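Local coordinates for protein beta2-microglobulin (Anolis carolinensis, PDB 7CPO) that forms the light chain of an MHC class I complex, pairing with the heavy chain and so probably supporting peptide display to T cells, at residues Gln2-Val7 against Val82-Leu87; Glu77-Lys81 against Ile92-Asp96; His24-Phe30 against Thr61-Tyr67. One frame throughout, in Å; residues are numbered along the deposited sequence.

Contact 1: Gln2-Val7 against Val82-Leu87; sequences QKAPSV and VEHITL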
loop_
_atom_site.group_PDB
_atom_site.type_symbol
_atom_site.label_atom_id
_atom_site.label_comp_id
_atom_site.label_asym_id
_atom_site.label_seq_id
_atom_site.Cartn_x
_atom_site.Cartn_y
_atom_site.Cartn_z
ATOM N N GLN B 2 -16.439 -1.756 9.395
ATOM C CA GLN B 2 -15.664 -0.587 9.784
ATOM C C GLN B 2 -14.400 -1.058 10.475
ATOM O O GLN B 2 -14.435 -1.983 11.288
ATOM C CB GLN B 2 -16.457 0.317 10.724
ATOM C CG GLN B 2 -17.571 1.082 10.055
ATOM C CD GLN B 2 -17.824 2.407 10.737
ATOM O OE1 GLN B 2 -17.886 3.452 10.081
ATOM N NE2 GLN B 2 -17.961 2.378 12.062
ATOM N N LYS B 3 -13.276 -0.449 10.122
ATOM C CA LYS B 3 -11.992 -0.856 10.666
ATOM C C LYS B 3 -11.170 0.379 10.990
ATOM O O LYS B 3 -11.125 1.332 10.210
ATOM C CB LYS B 3 -11.243 -1.771 9.689
ATOM C CG LYS B 3 -11.935 -3.110 9.481
ATOM C CD LYS B 3 -11.571 -3.750 8.151
ATOM C CE LYS B 3 -12.468 -4.933 7.820
ATOM N NZ LYS B 3 -11.752 -5.942 6.988
ATOM N N ALA B 4 -10.542 0.359 12.141
ATOM C CA ALA B 4 -9.808 1.514 12.610
ATOM C C ALA B 4 -8.401 1.519 12.022
ATOM O O ALA B 4 -7.851 0.465 11.705
ATOM C CB ALA B 4 -9.732 1.518 14.133
ATOM N N PRO B 5 -7.808 2.694 11.851
ATOM C CA PRO B 5 -6.450 2.754 11.302
ATOM C C PRO B 5 -5.391 2.253 12.276
ATOM O O PRO B 5 -5.427 2.550 13.470
ATOM C CB PRO B 5 -6.263 4.248 10.995
ATOM C CG PRO B 5 -7.310 4.950 11.770
ATOM C CD PRO B 5 -8.470 4.008 11.813
ATOM N N SER B 6 -4.445 1.475 11.744
ATOM C CA SER B 6 -3.149 1.256 12.377
ATOM C C SER B 6 -2.186 2.308 11.841
ATOM O O SER B 6 -2.038 2.456 10.620
ATOM C CB SER B 6 -2.609 -0.139 12.070
ATOM O OG SER B 6 -3.437 -1.130 12.647
ATOM N N VAL B 7 -1.537 3.038 12.745
ATOM C CA VAL B 7 -0.818 4.256 12.399
ATOM C C VAL B 7 0.614 4.157 12.911
ATOM O O VAL B 7 0.889 3.485 13.907
ATOM C CB VAL B 7 -1.554 5.490 12.973
ATOM C CG1 VAL B 7 -0.794 6.814 12.695
ATOM C CG2 VAL B 7 -2.954 5.547 12.407
ATOM N N VAL B 82 -4.731 11.849 13.464
ATOM C CA VAL B 82 -5.533 11.000 12.585
ATOM C C VAL B 82 -6.993 11.097 13.012
ATOM O O VAL B 82 -7.323 10.841 14.176
ATOM C CB VAL B 82 -5.059 9.536 12.636
ATOM C CG1 VAL B 82 -5.976 8.645 11.789
ATOM C CG2 VAL B 82 -3.599 9.424 12.203
ATOM N N GLU B 83 -7.864 11.446 12.068
ATOM C CA GLU B 83 -9.307 11.443 12.278
ATOM C C GLU B 83 -9.958 10.430 11.343
ATOM O O GLU B 83 -9.628 10.383 10.150
ATOM C CB GLU B 83 -9.898 12.828 12.035
ATOM C CG GLU B 83 -9.149 13.925 12.727
ATOM C CD GLU B 83 -9.475 15.269 12.141
ATOM O OE1 GLU B 83 -8.598 15.883 11.493
ATOM O OE2 GLU B 83 -10.629 15.698 12.304
ATOM N N HIS B 84 -10.886 9.634 11.876
ATOM C CA HIS B 84 -11.524 8.575 11.101
ATOM C C HIS B 84 -12.847 8.197 11.749
ATOM O O HIS B 84 -13.024 8.338 12.959
ATOM C CB HIS B 84 -10.622 7.338 10.986
ATOM C CG HIS B 84 -11.156 6.282 10.070
ATOM N ND1 HIS B 84 -11.558 5.042 10.517
ATOM C CD2 HIS B 84 -11.358 6.280 8.732
ATOM C CE1 HIS B 84 -11.980 4.321 9.494
ATOM N NE2 HIS B 84 -11.865 5.049 8.399
ATOM N N ILE B 85 -13.755 7.665 10.922
ATOM C CA ILE B 85 -15.111 7.324 11.358
ATOM C C ILE B 85 -15.113 6.377 12.552
ATOM O O ILE B 85 -16.057 6.383 13.351
ATOM C CB ILE B 85 -15.895 6.721 10.177
ATOM C CG1 ILE B 85 -17.365 6.526 10.537
ATOM C CG2 ILE B 85 -15.276 5.415 9.756
ATOM C CD1 ILE B 85 -18.231 7.650 10.078
ATOM N N THR B 86 -14.082 5.542 12.690
ATOM C CA THR B 86 -13.971 4.627 13.820
ATOM C C THR B 86 -13.363 5.273 15.056
ATOM O O THR B 86 -13.328 4.637 16.113
ATOM C CB THR B 86 -13.121 3.417 13.440
ATOM O OG1 THR B 86 -11.791 3.854 13.108
ATOM C CG2 THR B 86 -13.746 2.686 12.258
ATOM N N LEU B 87 -12.863 6.499 14.947
ATOM C CA LEU B 87 -12.193 7.160 16.062
ATOM C C LEU B 87 -13.092 8.260 16.602
ATOM O O LEU B 87 -13.193 9.337 15.988
ATOM C CB LEU B 87 -10.842 7.735 15.622
ATOM C CG LEU B 87 -9.847 6.710 15.079
ATOM C CD1 LEU B 87 -8.490 7.359 14.813
ATOM C CD2 LEU B 87 -9.725 5.528 16.027
#
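Thr86 holds OG1 between its backbone N and carbonyl carbon (chi1 62°), which aims the oxygen at Ala4. His84 has CG anti to its own backbone N (chi1 -173°), and this swings the imidazole toward that same oxygen and alongside Pro5 CD. The site lies in an immunoglobulin C1-set domain. Here the N-terminal lead-in to strand 6-11 passes along Val82 and the type I beta turn from His84 to Leu87. A backbone bond of 2.7 Å from Leu87 N to His84 O closes the turn.

Within the turn, His84 ND1 and Thr86 OG1 are hydrogen bonded at 2.9 Å. The bond is nearly straight (166°), and either atom could be the donor. OG1 sits at the imidazole edge, in the ring plane. His84 NE2 bonds to the backbone O of Pro32, so both ring nitrogens are engaged and the rotation of the ring is fixed. Ile85 CG2 lies over one face, displaced toward the rim.

The lead-in meets the turn through apolar contacts and short C...O approaches. Thr86 OG1 comes to 3.1 Å from Ala4 CA. Thr86 CG2 packs beside the carbonyl of Lys3. The oxygen of that carbonyl is 3.2 Å from His84 CE1. Pro5 places CD 3.5 Å from His84 ND1. Its CG runs past Val82 CG1 at 3.9 Å, and Leu87 CD1 reaches toward it. Farther along, both methyls of Val7 rest on Val82 CG2. At the other end Gln2 extends its chain across Ile85 at about a right angle. Its OE1 lies against two branches of Ile85, with CG1 at 3.2 Å and CG2 at 3.3 Å.

Contact 2: Glu77-Lys81 against Ile92-Asp96; sequences EFACK and IYKLD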
loop_
_atom_site.group_PDB
_atom_site.type_symbol
_atom_site.label_atom_id
_atom_site.label_comp_id
_atom_site.label_asym_id
_atom_site.label_seq_id
_atom_site.Cartn_x
_atom_site.Cartn_y
_atom_site.Cartn_z
ATOM N N GLU B 77 8.858 19.195 18.812
ATOM C CA GLU B 77 8.155 17.914 18.867
ATOM C C GLU B 77 7.314 17.670 17.616
ATOM O O GLU B 77 6.635 18.577 17.125
ATOM C CB GLU B 77 7.244 17.846 20.098
ATOM C CG GLU B 77 7.919 17.295 21.350
ATOM C CD GLU B 77 7.420 17.955 22.618
ATOM O OE1 GLU B 77 8.209 18.053 23.587
ATOM O OE2 GLU B 77 6.238 18.374 22.639
ATOM N N PHE B 78 7.321 16.428 17.132
ATOM C CA PHE B 78 6.609 16.037 15.923
ATOM C C PHE B 78 5.547 14.992 16.234
ATOM O O PHE B 78 5.793 14.045 16.991
ATOM C CB PHE B 78 7.578 15.489 14.889
ATOM C CG PHE B 78 8.631 16.468 14.488
ATOM C CD1 PHE B 78 8.371 17.422 13.524
ATOM C CD2 PHE B 78 9.879 16.450 15.096
ATOM C CE1 PHE B 78 9.331 18.327 13.157
ATOM C CE2 PHE B 78 10.851 17.349 14.728
ATOM C CZ PHE B 78 10.578 18.292 13.756
ATOM N N ALA B 79 4.374 15.156 15.628
ATOM C CA ALA B 79 3.267 14.252 15.888
ATOM C C ALA B 79 2.320 14.234 14.693
ATOM O O ALA B 79 2.485 14.977 13.718
ATOM C CB ALA B 79 2.531 14.634 17.178
ATOM N N CYS B 80 1.320 13.360 14.783
ATOM C CA CYS B 80 0.408 13.123 13.683
ATOM C C CYS B 80 -0.999 12.988 14.247
ATOM O O CYS B 80 -1.227 12.215 15.176
ATOM C CB CYS B 80 0.817 11.862 12.898
ATOM S SG CYS B 80 -0.438 11.310 11.723
ATOM N N LYS B 81 -1.933 13.744 13.692
ATOM C CA LYS B 81 -3.322 13.714 14.120
ATOM C C LYS B 81 -4.140 12.975 13.068
ATOM O O LYS B 81 -4.238 13.425 11.920
ATOM C CB LYS B 81 -3.844 15.135 14.325
ATOM C CG LYS B 81 -5.271 15.242 14.832
ATOM C CD LYS B 81 -5.701 16.708 14.820
ATOM C CE LYS B 81 -7.213 16.867 14.773
ATOM N NZ LYS B 81 -7.614 18.312 14.748
ATOM N N ILE B 92 -3.796 11.407 18.446
ATOM C CA ILE B 92 -2.487 11.983 18.170
ATOM C C ILE B 92 -1.441 10.913 18.419
ATOM O O ILE B 92 -1.478 10.226 19.446
ATOM C CB ILE B 92 -2.227 13.233 19.030
ATOM C CG1 ILE B 92 -2.754 14.482 18.320
ATOM C CG2 ILE B 92 -0.733 13.409 19.276
ATOM C CD1 ILE B 92 -4.276 14.585 18.315
ATOM N N TYR B 93 -0.528 10.756 17.465
ATOM C CA TYR B 93 0.581 9.813 17.538
ATOM C C TYR B 93 1.850 10.640 17.598
ATOM O O TYR B 93 2.196 11.313 16.618
ATOM C CB TYR B 93 0.598 8.877 16.332
ATOM C CG TYR B 93 -0.601 7.977 16.280
ATOM C CD1 TYR B 93 -0.508 6.655 16.690
ATOM C CD2 TYR B 93 -1.834 8.452 15.841
ATOM C CE1 TYR B 93 -1.612 5.815 16.657
ATOM C CE2 TYR B 93 -2.953 7.624 15.808
ATOM C CZ TYR B 93 -2.832 6.305 16.219
ATOM O OH TYR B 93 -3.929 5.472 16.192
ATOM N N LYS B 94 2.526 10.603 18.748
ATOM C CA LYS B 94 3.745 11.366 18.961
ATOM C C LYS B 94 4.942 10.548 18.500
ATOM O O LYS B 94 4.982 9.324 18.644
ATOM C CB LYS B 94 3.915 11.750 20.443
ATOM C CG LYS B 94 2.657 12.292 21.168
ATOM C CD LYS B 94 2.852 13.705 21.751
ATOM C CE LYS B 94 1.529 14.320 22.270
ATOM N NZ LYS B 94 1.092 15.547 21.490
ATOM N N LEU B 95 5.927 11.234 17.946
ATOM C CA LEU B 95 7.160 10.593 17.520
ATOM C C LEU B 95 8.207 10.782 18.607
ATOM O O LEU B 95 8.430 11.908 19.063
ATOM C CB LEU B 95 7.641 11.197 16.201
ATOM C CG LEU B 95 9.092 10.941 15.813
ATOM C CD1 LEU B 95 9.222 9.542 15.257
ATOM C CD2 LEU B 95 9.526 11.963 14.790
ATOM N N ASP B 96 8.846 9.699 19.037
ATOM C CA ASP B 96 9.893 9.869 20.035
ATOM C C ASP B 96 11.241 9.446 19.469
ATOM O O ASP B 96 11.312 8.654 18.523
ATOM C CB ASP B 96 9.574 9.127 21.354
ATOM C CG ASP B 96 9.707 7.627 21.243
ATOM O OD1 ASP B 96 9.138 7.050 20.294
ATOM O OD2 ASP B 96 10.356 7.027 22.124
#
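Ile92 pairs with Lys81 in the antiparallel beta hairpin of strands 78-83 and 91-94, part of the sheet that bears Cys80 of the disulfide in this immunoglobulin domain. Its CG1 is anti to the carbonyl carbon (chi1 -88°), and CD1 reaches Lys81 CG at 3.7 Å. The two side chains cross at a slant. The other branch, CG2, is anti to the backbone N and meets Ala79 CB at 4.1 Å.

Tyr93 faces Cys80 in a hydrogen-bonded pair. Tyr93 N donates to Cys80 O at 2.8 Å. The return bond, Cys80 N to Tyr93 O, is 2.9 Å but more bent (136°). Cys80 O also lies at the edge of the Tyr93 ring, near CD2. Both side chains point to the face that carries the Cys80-Cys25 disulfide.

Lys94 is opposite Ala79 in a non-hydrogen-bonded pair, and Ala79 CB packs on Lys94 CA. Leu95 N then donates to Phe78 O at 3.0 Å. Leu95 CD2 touches Phe78 CB at 4.0 Å, and the leucine also packs on Val9 and Phe11. Asp96 turns away from Glu77-Lys81 and forms a salt bridge with Lys194 of the MHC class I antigen chain.

Side chains alternate between two faces. The backbone bonds fix the register, while the side chains add apolar contact without any polar bond between them.

Contact 3: His24-Phe30 against Thr61-Tyr67; sequences HCYAESF and TFERLVY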
loop_
_atom_site.group_PDB
_atom_site.type_symbol
_atom_site.label_atom_id
_atom_site.label_comp_id
_atom_site.label_asym_id
_atom_site.label_seq_id
_atom_site.Cartn_x
_atom_site.Cartn_y
_atom_site.Cartn_z
ATOM N N HIS B 24 7.202 11.290 8.422
ATOM C CA HIS B 24 6.125 10.525 7.804
ATOM C C HIS B 24 5.065 10.159 8.826
ATOM O O HIS B 24 5.377 9.851 9.976
ATOM C CB HIS B 24 6.619 9.214 7.179
ATOM C CG HIS B 24 7.784 9.365 6.252
ATOM N ND1 HIS B 24 9.075 9.560 6.703
ATOM C CD2 HIS B 24 7.862 9.297 4.898
ATOM C CE1 HIS B 24 9.894 9.625 5.665
ATOM N NE2 HIS B 24 9.185 9.469 4.558
ATOM N N CYS B 25 3.813 10.145 8.380
ATOM C CA CYS B 25 2.727 9.512 9.112
ATOM C C CYS B 25 1.997 8.556 8.170
ATOM O O CYS B 25 1.587 8.944 7.069
ATOM C CB CYS B 25 1.773 10.552 9.703
ATOM S SG CYS B 25 0.388 9.801 10.615
ATOM N N TYR B 26 1.840 7.308 8.599
ATOM C CA TYR B 26 1.356 6.236 7.738
ATOM C C TYR B 26 0.214 5.503 8.421
ATOM O O TYR B 26 0.337 5.087 9.577
ATOM C CB TYR B 26 2.488 5.272 7.394
ATOM C CG TYR B 26 2.064 4.119 6.531
ATOM C CD1 TYR B 26 1.653 4.316 5.219
ATOM C CD2 TYR B 26 2.075 2.821 7.027
ATOM C CE1 TYR B 26 1.265 3.247 4.426
ATOM C CE2 TYR B 26 1.685 1.758 6.248
ATOM C CZ TYR B 26 1.278 1.975 4.948
ATOM O OH TYR B 26 0.889 0.911 4.168
ATOM N N ALA B 27 -0.896 5.363 7.712
ATOM C CA ALA B 27 -2.089 4.709 8.211
ATOM C C ALA B 27 -2.446 3.571 7.276
ATOM O O ALA B 27 -2.328 3.699 6.057
ATOM C CB ALA B 27 -3.267 5.675 8.309
ATOM N N GLU B 28 -2.886 2.460 7.849
ATOM C CA GLU B 28 -3.233 1.300 7.054
ATOM C C GLU B 28 -4.299 0.515 7.800
ATOM O O GLU B 28 -4.609 0.799 8.959
ATOM C CB GLU B 28 -1.990 0.448 6.744
ATOM C CG GLU B 28 -1.397 -0.326 7.920
ATOM C CD GLU B 28 -0.410 -1.392 7.457
ATOM O OE1 GLU B 28 0.014 -1.326 6.289
ATOM O OE2 GLU B 28 -0.045 -2.289 8.246
ATOM N N SER B 29 -4.891 -0.451 7.102
ATOM C CA SER B 29 -5.821 -1.418 7.672
ATOM C C SER B 29 -7.163 -0.803 8.067
ATOM O O SER B 29 -7.886 -1.383 8.872
ATOM C CB SER B 29 -5.185 -2.137 8.866
ATOM O OG SER B 29 -3.962 -2.738 8.472
ATOM N N PHE B 30 -7.550 0.336 7.494
ATOM C CA PHE B 30 -8.797 1.000 7.868
ATOM C C PHE B 30 -9.823 0.929 6.741
ATOM O O PHE B 30 -9.517 0.629 5.585
ATOM C CB PHE B 30 -8.555 2.465 8.266
ATOM C CG PHE B 30 -7.898 3.301 7.185
ATOM C CD1 PHE B 30 -8.666 4.049 6.301
ATOM C CD2 PHE B 30 -6.511 3.338 7.059
ATOM C CE1 PHE B 30 -8.066 4.815 5.309
ATOM C CE2 PHE B 30 -5.904 4.097 6.068
ATOM C CZ PHE B 30 -6.685 4.838 5.197
ATOM N N THR B 61 -8.449 -3.327 2.768
ATOM C CA THR B 61 -8.263 -2.189 3.649
ATOM C C THR B 61 -7.249 -1.225 3.055
ATOM O O THR B 61 -6.287 -1.622 2.392
ATOM C CB THR B 61 -7.807 -2.623 5.041
ATOM O OG1 THR B 61 -6.520 -3.253 4.955
ATOM C CG2 THR B 61 -8.826 -3.567 5.669
ATOM N N PHE B 62 -7.466 0.051 3.329
ATOM C CA PHE B 62 -6.816 1.168 2.668
ATOM C C PHE B 62 -5.496 1.553 3.333
ATOM O O PHE B 62 -5.230 1.207 4.482
ATOM C CB PHE B 62 -7.777 2.339 2.659
ATOM C CG PHE B 62 -8.974 2.097 1.798
ATOM C CD1 PHE B 62 -8.905 2.324 0.427
ATOM C CD2 PHE B 62 -10.157 1.611 2.345
ATOM C CE1 PHE B 62 -10.006 2.093 -0.388
ATOM C CE2 PHE B 62 -11.258 1.371 1.544
ATOM C CZ PHE B 62 -11.185 1.613 0.169
ATOM N N GLU B 63 -4.655 2.256 2.566
ATOM C CA GLU B 63 -3.367 2.764 3.029
ATOM C C GLU B 63 -3.191 4.198 2.544
ATOM O O GLU B 63 -3.653 4.564 1.459
ATOM C CB GLU B 63 -2.169 1.943 2.520
ATOM C CG GLU B 63 -2.416 0.469 2.347
ATOM C CD GLU B 63 -1.328 -0.211 1.525
ATOM O OE1 GLU B 63 -0.899 0.367 0.494
ATOM O OE2 GLU B 63 -0.896 -1.320 1.920
ATOM N N ARG B 64 -2.485 4.998 3.347
ATOM C CA ARG B 64 -2.256 6.405 3.038
ATOM C C ARG B 64 -0.995 6.877 3.744
ATOM O O ARG B 64 -0.841 6.671 4.955
ATOM C CB ARG B 64 -3.452 7.264 3.462
ATOM C CG ARG B 64 -3.251 8.767 3.258
ATOM C CD ARG B 64 -3.494 9.162 1.811
ATOM N NE ARG B 64 -4.918 9.158 1.492
ATOM C CZ ARG B 64 -5.411 9.411 0.287
ATOM N NH1 ARG B 64 -4.594 9.688 -0.720
ATOM N NH2 ARG B 64 -6.723 9.396 0.093
ATOM N N LEU B 65 -0.111 7.523 2.994
ATOM C CA LEU B 65 1.135 8.061 3.513
ATOM C C LEU B 65 1.111 9.580 3.402
ATOM O O LEU B 65 0.661 10.130 2.392
ATOM C CB LEU B 65 2.337 7.494 2.758
ATOM C CG LEU B 65 3.686 8.064 3.197
ATOM C CD1 LEU B 65 4.087 7.587 4.611
ATOM C CD2 LEU B 65 4.729 7.696 2.171
ATOM N N VAL B 66 1.579 10.249 4.455
ATOM C CA VAL B 66 1.577 11.703 4.564
ATOM C C VAL B 66 2.939 12.116 5.087
ATOM O O VAL B 66 3.425 11.548 6.071
ATOM C CB VAL B 66 0.464 12.202 5.504
ATOM C CG1 VAL B 66 0.442 13.719 5.540
ATOM C CG2 VAL B 66 -0.905 11.660 5.053
ATOM N N TYR B 67 3.571 13.081 4.429
ATOM C CA TYR B 67 4.936 13.396 4.821
ATOM C C TYR B 67 5.281 14.834 4.455
ATOM O O TYR B 67 4.573 15.499 3.693
ATOM C CB TYR B 67 5.933 12.409 4.198
ATOM C CG TYR B 67 5.935 12.403 2.689
ATOM C CD1 TYR B 67 6.831 13.186 1.972
ATOM C CD2 TYR B 67 5.047 11.613 1.979
ATOM C CE1 TYR B 67 6.830 13.193 0.580
ATOM C CE2 TYR B 67 5.042 11.607 0.583
ATOM C CZ TYR B 67 5.935 12.398 -0.108
ATOM O OH TYR B 67 5.927 12.390 -1.488
#
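The side chains of Phe30 and Phe62 cross at about a right angle. With chi1 at 58°, Phe30 tucks CG between its backbone N and carbonyl carbon, turning the ring toward Phe62. Phe62 CB lies over one face of the Phe30 ring, a CH-pi contact 4.0 Å from the centroid. Arg64 CB lies near the plane at the rim of Phe30, and His84 and Phe30 meet edge to face (T-shaped). Phe62 has Phe30 O at its own edge, 3.4 Å from CD2. Leu65 CD1 sits at the edge of the His24 ring, and Leu65 CB at that of Tyr26. The Tyr26 and Glu63 side chains lie side by side, with OH 3.6 Å from Glu63 CB; ring and carboxylate planes are 64° apart.

Antiparallel backbone pairs carry these groups. Cys25 N to Val66 O is 2.7 Å, and Ala27 N to Arg64 O is 3.1 Å. Lys57 bridges Glu28 and Glu63 and probably offsets their like charges. His24 NE2 bonds to Ser239 N of the MHC class I antigen chain.

These are the central strands of one sheet of the immunoglobulin sandwich, flanked by strands 6-11 and 49-56. Disulfide-bonded Cys25, Arg64 and Val66 pack onto Ile37 of the facing sheet.

In the fold
The three contacts sample both sheets of one immunoglobulin sandwich. Contact 3 pairs central strands of one sheet. Contact 2 pairs strands of the other. The disulfide joins them directly, with Cys25 SG 2.0 Å from Cys80 SG, although their centres are about 15 Å apart. Contact 1 brings the two sheets together at one end, and its centre is about 10 Å from that of contact 3. Ser6 N and Glu28 O, 2.9 Å apart, probably bond between those two. Val7 CB meets Tyr93 CZ at 3.6 Å and ties contact 1 to contact 2. Contacts 2 and 3 lie on opposite sides of the chain's centre, yet each reaches the heavy chain.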